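Local coordinates for protein DNA polymerase sliding clamp 2 (Thermococcus kodakarensis, PDB 3LX2) that forms a three-subunit ring that probably encircles DNA as a moving platform tethering the replicative polymerase and other proteins, at residues Ala159-Leu164 against Lys192-Lys197; Ser198-Ala203 against Ile226-Lys231. All blocks are in the same frame, centred on the assembly; numbering follows the deposited sequence.

Interaction 1. Residues Ala159-Leu164 against Lys192-Lys197; sequences ATPEKL and KMTKAK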
ATOM      1  N   ALA A 159      17.346  31.938  -8.582  1.00 57.10           N
ATOM      2  CA  ALA A 159      16.676  32.580  -9.690  1.00 58.67           C
ATOM      3  C   ALA A 159      17.487  33.653 -10.429  1.00 59.57           C
ATOM      4  O   ALA A 159      18.275  34.404  -9.848  1.00 59.49           O
ATOM      5  CB  ALA A 159      15.318  33.141  -9.247  1.00 58.38           C
ATOM      6  N   THR A 160      17.287  33.665 -11.740  1.00 60.68           N
ATOM      7  CA  THR A 160      17.464  34.859 -12.566  1.00 61.43           C
ATOM      8  C   THR A 160      16.006  35.253 -12.916  1.00 61.92           C
ATOM      9  O   THR A 160      15.068  34.615 -12.381  1.00 61.78           O
ATOM     10  CB  THR A 160      18.254  34.522 -13.830  1.00 62.05           C
ATOM     11  OG1 THR A 160      17.415  33.776 -14.740  1.00 62.64           O
ATOM     12  CG2 THR A 160      19.512  33.702 -13.463  1.00 61.41           C
ATOM     13  N   PRO A 161      15.801  36.282 -13.791  1.00 61.45           N
ATOM     14  CA  PRO A 161      14.451  36.693 -14.170  1.00 61.25           C
ATOM     15  C   PRO A 161      13.728  35.762 -15.162  1.00 60.78           C
ATOM     16  O   PRO A 161      12.502  35.852 -15.287  1.00 60.28           O
ATOM     17  CB  PRO A 161      14.671  38.075 -14.794  1.00 61.60           C
ATOM     18  CG  PRO A 161      15.950  38.549 -14.218  1.00 61.45           C
ATOM     19  CD  PRO A 161      16.772  37.308 -14.189  1.00 61.91           C
ATOM     20  N   GLU A 162      14.481  34.895 -15.846  1.00 60.42           N
ATOM     21  CA  GLU A 162      13.904  33.908 -16.777  1.00 60.31           C
ATOM     22  C   GLU A 162      13.981  32.511 -16.202  1.00 59.25           C
ATOM     23  O   GLU A 162      13.446  31.567 -16.798  1.00 59.15           O
ATOM     24  CB  GLU A 162      14.650  33.864 -18.128  1.00 61.54           C
ATOM     25  CG  GLU A 162      14.650  35.134 -19.008  1.00 64.13           C
ATOM     26  CD  GLU A 162      15.698  36.172 -18.580  1.00 67.45           C
ATOM     27  OE1 GLU A 162      16.615  35.845 -17.768  1.00 66.30           O
ATOM     28  OE2 GLU A 162      15.578  37.327 -19.064  1.00 69.95           O
ATOM     29  N   LYS A 163      14.658  32.379 -15.060  1.00 58.39           N
ATOM     30  CA  LYS A 163      15.134  31.079 -14.622  1.00 57.93           C
ATOM     31  C   LYS A 163      14.919  30.773 -13.133  1.00 56.99           C
ATOM     32  O   LYS A 163      15.488  31.459 -12.240  1.00 57.03           O
ATOM     33  CB  LYS A 163      16.617  30.906 -14.999  1.00 58.02           C
ATOM     34  CG  LYS A 163      16.969  29.507 -15.559  1.00 60.16           C
ATOM     35  CD  LYS A 163      18.404  29.475 -16.159  1.00 62.52           C
ATOM     36  CE  LYS A 163      18.443  28.807 -17.560  1.00 63.95           C
ATOM     37  NZ  LYS A 163      19.708  29.130 -18.314  1.00 65.48           N
ATOM     38  N   LEU A 164      14.122  29.725 -12.888  1.00 55.41           N
ATOM     39  CA  LEU A 164      13.933  29.179 -11.546  1.00 54.09           C
ATOM     40  C   LEU A 164      14.541  27.793 -11.488  1.00 53.47           C
ATOM     41  O   LEU A 164      14.080  26.861 -12.162  1.00 52.77           O
ATOM     42  CB  LEU A 164      12.439  29.131 -11.152  1.00 53.77           C
ATOM     43  CG  LEU A 164      12.159  28.695  -9.694  1.00 52.22           C
ATOM     44  CD1 LEU A 164      12.508  29.763  -8.706  1.00 46.11           C
ATOM     45  CD2 LEU A 164      10.713  28.291  -9.497  1.00 50.76           C
ATOM     46  N   LYS A 192      13.367  40.935  -8.414  1.00 81.21           N
ATOM     47  CA  LYS A 192      13.760  42.326  -8.132  1.00 82.88           C
ATOM     48  C   LYS A 192      15.277  42.426  -8.032  1.00 84.19           C
ATOM     49  O   LYS A 192      15.820  42.886  -7.021  1.00 84.38           O
ATOM     50  CB  LYS A 192      13.095  42.855  -6.855  1.00 82.63           C
ATOM     51  CG  LYS A 192      12.160  44.047  -7.063  1.00 82.60           C
ATOM     52  CD  LYS A 192      11.656  44.576  -5.735  1.00 80.72           C
ATOM     53  CE  LYS A 192      10.606  43.649  -5.145  1.00 80.77           C
ATOM     54  NZ  LYS A 192      10.399  43.960  -3.697  1.00 80.10           N
ATOM     55  N   MET A 193      15.936  41.973  -9.098  1.00 85.80           N
ATOM     56  CA  MET A 193      17.389  42.015  -9.278  1.00 87.49           C
ATOM     57  C   MET A 193      17.758  40.919 -10.277  1.00 87.53           C
ATOM     58  O   MET A 193      17.024  40.689 -11.249  1.00 87.81           O
ATOM     59  CB  MET A 193      18.156  41.843  -7.960  1.00 88.08           C
ATOM     60  CG  MET A 193      19.618  42.285  -8.003  1.00 91.19           C
ATOM     61  SD  MET A 193      20.501  41.605  -6.566  1.00 99.16           S
ATOM     62  CE  MET A 193      22.238  41.793  -7.054  1.00 97.75           C
ATOM     63  N   THR A 194      18.867  40.225 -10.016  1.00 87.58           N
ATOM     64  CA  THR A 194      19.469  39.354 -11.013  1.00 87.55           C
ATOM     65  C   THR A 194      20.271  38.142 -10.477  1.00 87.08           C
ATOM     66  O   THR A 194      20.383  37.130 -11.172  1.00 87.33           O
ATOM     67  CB  THR A 194      20.246  40.217 -12.072  1.00 88.16           C
ATOM     68  OG1 THR A 194      19.560  40.143 -13.333  1.00 88.76           O
ATOM     69  CG2 THR A 194      21.740  39.800 -12.237  1.00 88.58           C
ATOM     70  N   LYS A 195      20.814  38.220  -9.263  1.00 86.03           N
ATOM     71  CA  LYS A 195      21.488  37.053  -8.677  1.00 84.83           C
ATOM     72  C   LYS A 195      20.841  36.731  -7.340  1.00 83.47           C
ATOM     73  O   LYS A 195      20.815  37.599  -6.462  1.00 83.54           O
ATOM     74  CB  LYS A 195      22.995  37.300  -8.470  1.00 85.39           C
ATOM     75  CG  LYS A 195      23.722  38.141  -9.553  1.00 86.63           C
ATOM     76  CD  LYS A 195      25.245  37.998  -9.489  1.00 87.70           C
ATOM     77  CE  LYS A 195      25.726  36.713 -10.189  1.00 88.97           C
ATOM     78  NZ  LYS A 195      27.186  36.439  -9.976  1.00 89.31           N
ATOM     79  N   ALA A 196      20.333  35.501  -7.176  1.00 81.50           N
ATOM     80  CA  ALA A 196      19.629  35.106  -5.919  1.00 79.33           C
ATOM     81  C   ALA A 196      19.780  33.630  -5.493  1.00 77.30           C
ATOM     82  O   ALA A 196      19.328  32.736  -6.198  1.00 76.71           O
ATOM     83  CB  ALA A 196      18.158  35.491  -5.997  1.00 79.30           C
ATOM     84  N   LYS A 197      20.372  33.393  -4.321  1.00 75.04           N
ATOM     85  CA  LYS A 197      20.749  32.028  -3.929  1.00 73.06           C
ATOM     86  C   LYS A 197      20.671  31.718  -2.411  1.00 71.07           C
ATOM     87  O   LYS A 197      21.330  32.366  -1.595  1.00 71.08           O
ATOM     88  CB  LYS A 197      22.150  31.681  -4.486  1.00 73.33           C
ATOM     89  CG  LYS A 197      22.680  30.309  -4.068  1.00 74.86           C
ATOM     90  CD  LYS A 197      24.217  30.190  -4.093  1.00 76.97           C
ATOM     91  CE  LYS A 197      24.755  29.787  -5.476  1.00 78.81           C
ATOM     92  NZ  LYS A 197      25.945  28.859  -5.419  1.00 78.58           N
TER
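The amide of Ala-159 donates to Ala-196 O over 3.2 Å in the four-stranded sheet of the C-terminal PCNA domain, where strand 154-159 ends beside its antiparallel neighbour 196-201, the outermost strand of the sheet on that side. The N-H...O angle is 153°, and the donor approaches in the carbonyl plane, bent away from the C=O direction to 147°. Both methyl groups leave the sheet on the same face, the one lined by Val-132, and CB of Ala-196 comes within 4.0 Å of Ala-159 O. That oxygen has a weak hydrogen bond from NE2 of His-191.

The two segments stay close as far as Thr-160 and Thr-194, whose CA atoms are 5.2 Å apart; backbone atoms continue the contact here, and the ring of Pro-161 adds to it. Residues 160-163 make a turn of type I shape at the head of the hairpin leading into strand 164-169, and Thr-160 N donates to Lys-163 O over 2.9 Å, a bond between the two arms of the hairpin. At a chi1 of 73°, OG1 of Thr-160 lies beside both the backbone N and the carbonyl carbon, from where it accepts a weak bond from Glu-162 N at 3.3 Å, in the manner of an ST turn. Pro-161, carried on this turn, then crosses the side chain of Thr-194 obliquely. The backbone of Thr-194 sends CB away from the hairpin, yet its OG1 branch comes back to the ring and stands 4.1 Å from Pro-161 CD. The same OG1 is tied weakly to Met-193 O, so that hydroxyl and carbonyl approach the proline together. At the corner of its ring, Pro-161 CG lies 3.8 Å from Met-193 O and 4.0 Å from Thr-194 OG1.

Interaction 2. Residues Ser198-Ala203 against Ile226-Lys231; sequences SAYGVA and IPLLLK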
ATOM      1  N   SER A 198      19.895  30.686  -2.056  1.00 68.16           N
ATOM      2  CA  SER A 198      19.886  30.175  -0.684  1.00 64.77           C
ATOM      3  C   SER A 198      19.642  28.656  -0.570  1.00 61.80           C
ATOM      4  O   SER A 198      19.175  28.005  -1.526  1.00 61.43           O
ATOM      5  CB  SER A 198      18.839  30.925   0.134  1.00 65.40           C
ATOM      6  OG  SER A 198      18.665  30.291   1.386  1.00 66.02           O
ATOM      7  N   ALA A 199      19.936  28.122   0.615  1.00 57.07           N
ATOM      8  CA  ALA A 199      19.754  26.718   0.903  1.00 53.28           C
ATOM      9  C   ALA A 199      18.848  26.465   2.104  1.00 50.69           C
ATOM     10  O   ALA A 199      19.003  27.085   3.176  1.00 48.66           O
ATOM     11  CB  ALA A 199      21.098  26.034   1.143  1.00 52.98           C
ATOM     12  N   TYR A 200      17.966  25.484   1.928  1.00 46.94           N
ATOM     13  CA  TYR A 200      17.041  25.100   2.972  1.00 45.38           C
ATOM     14  C   TYR A 200      17.065  23.589   3.102  1.00 45.01           C
ATOM     15  O   TYR A 200      17.592  22.861   2.219  1.00 44.64           O
ATOM     16  CB  TYR A 200      15.631  25.630   2.651  1.00 45.04           C
ATOM     17  CG  TYR A 200      15.661  27.081   2.258  1.00 43.34           C
ATOM     18  CD1 TYR A 200      15.654  28.058   3.222  1.00 42.55           C
ATOM     19  CD2 TYR A 200      15.743  27.469   0.933  1.00 43.56           C
ATOM     20  CE1 TYR A 200      15.725  29.388   2.877  1.00 45.29           C
ATOM     21  CE2 TYR A 200      15.818  28.817   0.565  1.00 45.42           C
ATOM     22  CZ  TYR A 200      15.797  29.765   1.555  1.00 45.93           C
ATOM     23  OH  TYR A 200      15.870  31.107   1.275  1.00 47.21           O
ATOM     24  N   GLY A 201      16.529  23.129   4.220  1.00 43.38           N
ATOM     25  CA  GLY A 201      16.581  21.733   4.538  1.00 43.67           C
ATOM     26  C   GLY A 201      15.534  20.976   3.766  1.00 44.31           C
ATOM     27  O   GLY A 201      14.339  21.220   3.919  1.00 45.07           O
ATOM     28  N   VAL A 202      15.972  20.061   2.915  1.00 43.73           N
ATOM     29  CA  VAL A 202      15.061  19.197   2.190  1.00 43.07           C
ATOM     30  C   VAL A 202      13.923  18.593   3.025  1.00 43.25           C
ATOM     31  O   VAL A 202      12.735  18.540   2.581  1.00 42.30           O
ATOM     32  CB  VAL A 202      15.872  18.105   1.480  1.00 43.22           C
ATOM     33  CG1 VAL A 202      15.005  16.949   1.018  1.00 43.42           C
ATOM     34  CG2 VAL A 202      16.584  18.739   0.304  1.00 44.10           C
ATOM     35  N   ALA A 203      14.273  18.134   4.217  1.00 43.19           N
ATOM     36  CA  ALA A 203      13.358  17.358   5.037  1.00 43.26           C
ATOM     37  C   ALA A 203      12.218  18.268   5.347  1.00 43.25           C
ATOM     38  O   ALA A 203      11.048  17.932   5.154  1.00 44.30           O
ATOM     39  CB  ALA A 203      14.040  16.944   6.327  1.00 43.76           C
ATOM     40  N   ILE A 226      18.382  34.157   3.572  1.00 68.77           N
ATOM     41  CA  ILE A 226      17.179  34.735   4.217  1.00 66.65           C
ATOM     42  C   ILE A 226      15.988  33.720   4.229  1.00 64.60           C
ATOM     43  O   ILE A 226      15.910  32.847   3.353  1.00 64.78           O
ATOM     44  CB  ILE A 226      16.889  36.151   3.612  1.00 67.00           C
ATOM     45  CG1 ILE A 226      17.581  37.214   4.480  1.00 67.75           C
ATOM     46  CG2 ILE A 226      15.402  36.467   3.443  1.00 65.72           C
ATOM     47  CD1 ILE A 226      19.136  37.297   4.353  1.00 65.67           C
ATOM     48  N   PRO A 227      15.110  33.774   5.256  1.00 62.20           N
ATOM     49  CA  PRO A 227      14.068  32.734   5.346  1.00 59.86           C
ATOM     50  C   PRO A 227      13.316  32.517   4.028  1.00 57.82           C
ATOM     51  O   PRO A 227      13.091  33.476   3.295  1.00 57.74           O
ATOM     52  CB  PRO A 227      13.136  33.273   6.417  1.00 60.14           C
ATOM     53  CG  PRO A 227      13.976  34.190   7.262  1.00 60.13           C
ATOM     54  CD  PRO A 227      15.200  34.581   6.489  1.00 62.06           C
ATOM     55  N   LEU A 228      12.989  31.273   3.688  1.00 55.01           N
ATOM     56  CA  LEU A 228      12.154  31.002   2.496  1.00 52.31           C
ATOM     57  C   LEU A 228      10.668  31.078   2.865  1.00 50.55           C
ATOM     58  O   LEU A 228      10.277  30.550   3.896  1.00 49.32           O
ATOM     59  CB  LEU A 228      12.440  29.602   1.953  1.00 51.93           C
ATOM     60  CG  LEU A 228      11.408  28.921   1.021  1.00 52.64           C
ATOM     61  CD1 LEU A 228      11.487  29.480  -0.398  1.00 49.78           C
ATOM     62  CD2 LEU A 228      11.590  27.386   0.978  1.00 50.61           C
ATOM     63  N   LEU A 229       9.845  31.690   2.010  1.00 49.66           N
ATOM     64  CA  LEU A 229       8.359  31.596   2.164  1.00 48.45           C
ATOM     65  C   LEU A 229       7.735  30.580   1.211  1.00 47.57           C
ATOM     66  O   LEU A 229       8.039  30.568   0.029  1.00 47.55           O
ATOM     67  CB  LEU A 229       7.642  32.941   2.027  1.00 47.04           C
ATOM     68  CG  LEU A 229       6.086  32.860   1.956  1.00 49.37           C
ATOM     69  CD1 LEU A 229       5.412  32.455   3.313  1.00 50.26           C
ATOM     70  CD2 LEU A 229       5.382  34.122   1.348  1.00 42.96           C
ATOM     71  N   LEU A 230       6.902  29.703   1.746  1.00 46.74           N
ATOM     72  CA  LEU A 230       6.018  28.893   0.928  1.00 46.59           C
ATOM     73  C   LEU A 230       4.626  29.113   1.528  1.00 46.41           C
ATOM     74  O   LEU A 230       4.385  28.873   2.737  1.00 44.02           O
ATOM     75  CB  LEU A 230       6.347  27.408   0.996  1.00 46.95           C
ATOM     76  CG  LEU A 230       7.702  26.792   0.661  1.00 47.14           C
ATOM     77  CD1 LEU A 230       7.537  25.309   0.637  1.00 42.66           C
ATOM     78  CD2 LEU A 230       8.198  27.252  -0.692  1.00 51.05           C
ATOM     79  N   LYS A 231       3.743  29.584   0.658  1.00 46.73           N
ATOM     80  CA  LYS A 231       2.409  29.986   1.028  1.00 48.89           C
ATOM     81  C   LYS A 231       1.386  29.270   0.140  1.00 49.34           C
ATOM     82  O   LYS A 231       1.540  29.209  -1.100  1.00 48.18           O
ATOM     83  CB  LYS A 231       2.289  31.496   0.880  1.00 49.02           C
ATOM     84  CG  LYS A 231       0.865  32.091   1.009  1.00 52.28           C
ATOM     85  CD  LYS A 231       1.035  33.615   1.038  1.00 56.29           C
ATOM     86  CE  LYS A 231      -0.290  34.334   1.057  1.00 58.25           C
ATOM     87  NZ  LYS A 231      -0.116  35.719   1.588  1.00 56.97           N
TER
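Ile-226 meets Tyr-200 through its backbone rather than its side chain, whose CB points away: the tyrosine OH donates to Ile-226 O over 2.7 Å. The oxygen lies at the edge of the ring, in its plane, and the C=O...donor angle of 174° sets the hydroxyl almost in line with the carbonyl bond. At Pro-227 the CB also points away, and the residue comes near chiefly with its carbonyl carbon, while its O accepts from NE1 of Trp-130. Leu-228, in strand 228-234, points toward the tyrosine and makes a CH-pi contact: CB sits 3.5 Å from the ring centroid, 18° off the normal, and shifted toward the CZ and CE1 rim. With CG anti to the carbonyl carbon (chi1 -48°), the Tyr-200 ring spans the gap between strand 196-201 and the larger sheet, as in the two-layered packing of the PCNA domain. Phe-222 touches the same tyrosine, whereas Phe-157, Ile-220 and Ile-244 touch Leu-228. The chemistry thus joins an apolar face to a hydroxyl: the backbone carbonyl of Ile-226 satisfies the buried OH and fixes the position of that end, while Leu-228 CB packs against one face.

Both contacts draw on strand 196-201, and interaction 1 is complete before interaction 2 begins: the first uses the opening residues of the strand and the loop before it, the second its remainder, Lys-197 and Ser-198 being consecutive. Their centres are 16 Å apart. Interaction 1 works within the four-stranded sheet, at its partly exposed margin, its centre about 25 Å from that of the chain; interaction 2 works between sheets, in the buried interior, its centre about 13 Å from the same point. One strand therefore serves laterally by a backbone bond and inward by an aromatic side chain. Neither pair of segments touches another subunit of the trimer, so both belong to the internal architecture of the C-terminal domain.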